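Local coordinates for putative hemin storage protein (Bordetella bronchiseptica, PDB 6AU1) that cleaves deacetylated poly-beta-1,6-N-acetylglucosamine through its glycoside hydrolase domain, the part of PgaB (BpsB) in this chain, and can disrupt bacterial biofilms, at residues D34-K37 with D38-P41. Sequence-based numbering, arbitrary orientation.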
ATOM      1  N   ASP A  34       7.705  21.581   6.645  1.00 22.37           N
ATOM      2  CA  ASP A  34       8.965  22.229   6.277  1.00 27.73           C
ATOM      3  C   ASP A  34       9.844  21.336   5.402  1.00 25.45           C
ATOM      4  O   ASP A  34      10.444  21.805   4.431  1.00 25.44           O
ATOM      5  CB  ASP A  34       9.749  22.650   7.518  1.00 31.17           C
ATOM      6  CG  ASP A  34       9.132  23.842   8.221  1.00 40.20           C
ATOM      7  OD1 ASP A  34       8.262  24.506   7.616  1.00 45.52           O
ATOM      8  OD2 ASP A  34       9.522  24.119   9.375  1.00 43.59           O
ATOM      9  N   ARG A  35       9.934  20.060   5.760  1.00 22.93           N
ATOM     10  CA  ARG A  35      10.741  19.119   4.994  1.00 23.17           C
ATOM     11  C   ARG A  35      10.163  18.878   3.606  1.00 22.09           C
ATOM     12  O   ARG A  35      10.903  18.803   2.627  1.00 23.90           O
ATOM     13  CB  ARG A  35      10.864  17.785   5.737  1.00 19.05           C
ATOM     14  CG  ARG A  35      11.849  17.810   6.886  1.00 25.33           C
ATOM     15  CD  ARG A  35      11.701  16.553   7.746  1.00 22.75           C
ATOM     16  NE  ARG A  35      11.969  15.316   7.012  1.00 22.43           N
ATOM     17  CZ  ARG A  35      13.195  14.880   6.727  1.00 20.39           C
ATOM     18  NH1 ARG A  35      14.255  15.587   7.095  1.00 23.35           N
ATOM     19  NH2 ARG A  35      13.366  13.741   6.063  1.00 20.89           N
ATOM     20  N   MET A  36       8.843  18.749   3.516  1.00 18.49           N
ATOM     21  CA  MET A  36       8.229  18.505   2.211  1.00 19.98           C
ATOM     22  C   MET A  36       8.298  19.739   1.306  1.00 24.22           C
ATOM     23  O   MET A  36       8.457  19.612   0.089  1.00 22.66           O
ATOM     24  CB  MET A  36       6.786  18.027   2.382  1.00 17.22           C
ATOM     25  CG  MET A  36       6.669  16.656   3.082  1.00 16.28           C
ATOM     26  SD  MET A  36       7.576  15.311   2.268  1.00 18.06           S
ATOM     27  CE  MET A  36       9.101  15.251   3.205  1.00 17.56           C
ATOM     28  N   LYS A  37       8.198  20.933   1.890  1.00 22.37           N
ATOM     29  CA  LYS A  37       8.351  22.152   1.103  1.00 26.74           C
ATOM     30  C   LYS A  37       9.759  22.194   0.515  1.00 33.13           C
ATOM     31  O   LYS A  37       9.952  22.553  -0.649  1.00 35.79           O
ATOM     32  CB  LYS A  37       8.066  23.392   1.967  1.00 26.66           C
ATOM     33  CG  LYS A  37       8.245  24.724   1.268  1.00 45.90           C
ATOM     34  CD  LYS A  37       7.615  25.867   2.073  1.00 50.87           C
ATOM     35  CE  LYS A  37       8.028  25.821   3.541  1.00 58.73           C
ATOM     36  NZ  LYS A  37       7.503  26.990   4.314  1.00 64.06           N
ATOM     37  N   ASP A  38      10.732  21.770   1.316  1.00 30.17           N
ATOM     38  CA  ASP A  38      12.138  21.791   0.928  1.00 34.77           C
ATOM     39  C   ASP A  38      12.460  20.735  -0.129  1.00 34.72           C
ATOM     40  O   ASP A  38      13.174  20.996  -1.101  1.00 35.69           O
ATOM     41  CB  ASP A  38      13.007  21.581   2.172  1.00 40.43           C
ATOM     42  CG  ASP A  38      14.489  21.680   1.880  1.00 53.59           C
ATOM     43  OD1 ASP A  38      14.865  22.365   0.904  1.00 58.36           O
ATOM     44  OD2 ASP A  38      15.280  21.079   2.638  1.00 55.02           O
ATOM     45  N   LEU A  39      11.923  19.542   0.073  1.00 28.73           N
ATOM     46  CA  LEU A  39      12.227  18.391  -0.759  1.00 27.65           C
ATOM     47  C   LEU A  39      11.445  18.431  -2.069  1.00 27.70           C
ATOM     48  O   LEU A  39      11.908  17.921  -3.098  1.00 31.06           O
ATOM     49  CB  LEU A  39      11.920  17.110   0.013  1.00 24.23           C
ATOM     50  CG  LEU A  39      12.662  15.837  -0.359  1.00 33.61           C
ATOM     51  CD1 LEU A  39      14.163  16.017  -0.184  1.00 35.85           C
ATOM     52  CD2 LEU A  39      12.153  14.687   0.496  1.00 38.40           C
ATOM     53  N   ALA A  40      10.268  19.051  -2.016  1.00 26.14           N
ATOM     54  CA  ALA A  40       9.392  19.216  -3.178  1.00 27.22           C
ATOM     55  C   ALA A  40       9.188  17.931  -3.997  1.00 26.65           C
ATOM     56  O   ALA A  40       9.458  17.914  -5.201  1.00 26.19           O
ATOM     57  CB  ALA A  40       9.936  20.324  -4.082  1.00 29.03           C
ATOM     58  N   PRO A  41       8.703  16.859  -3.357  1.00 23.12           N
ATOM     59  CA  PRO A  41       8.351  15.661  -4.126  1.00 20.73           C
ATOM     60  C   PRO A  41       7.119  15.908  -5.000  1.00 26.48           C
ATOM     61  O   PRO A  41       6.424  16.912  -4.820  1.00 25.55           O
ATOM     62  CB  PRO A  41       8.042  14.626  -3.036  1.00 19.50           C
ATOM     63  CG  PRO A  41       7.499  15.470  -1.912  1.00 18.94           C
ATOM     64  CD  PRO A  41       8.340  16.718  -1.932  1.00 22.16           C
TER
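Met36 meets both Leu39 and Pro41 where helix 22-39 runs out. Its CE lies 4.1 Å from Leu39 CD2, the two side chains running alongside each other in the same direction, while its SD comes within 4.2 Å of Pro41 CG, meeting the ring at that corner, the methionine and proline side chains crossing at about a right angle. The bends of the methionine chain at chi2 (-57°) and chi3 let sulfur and methyl serve different neighbours. Leu39 has CG roughly opposite its backbone N (chi1 -154°), and chi2 then turns CD2 to the methionine methyl.

Three backbone bonds of the i to i+4 type hold this last turn: Asp38 N to Asp34 O at 3.1 Å, Leu39 N to Arg35 O at 2.8 Å and Ala40 N to Met36 O at 2.8 Å. The last of these reaches one residue beyond the helix, to Ala40, whose positive phi of 47° breaks the spiral and swings the chain away. Pro41 follows with no N-H to continue the pattern; instead its CD sits 3.5 Å from Met36 O, so one carbonyl faces both the final amide and the proline ring.

Around this turn, Met36, Leu39 and Pro41 all pack on Val10 of strand 8-12, and the methionine and leucine also touch Tyr334 of strand 332-335. The buried Arg35 pairs with Asp337 through NH2, which also bonds to Pro344 O, and Asp38 forms a salt bridge to Arg350 of helix 346-353. The turn thus closes the helix between parallel strands 8-12 and 43-47, a beta-alpha-beta crossover of the TIM-barrel fold of this glycoside hydrolase domain, with its apolar face against the barrel strands.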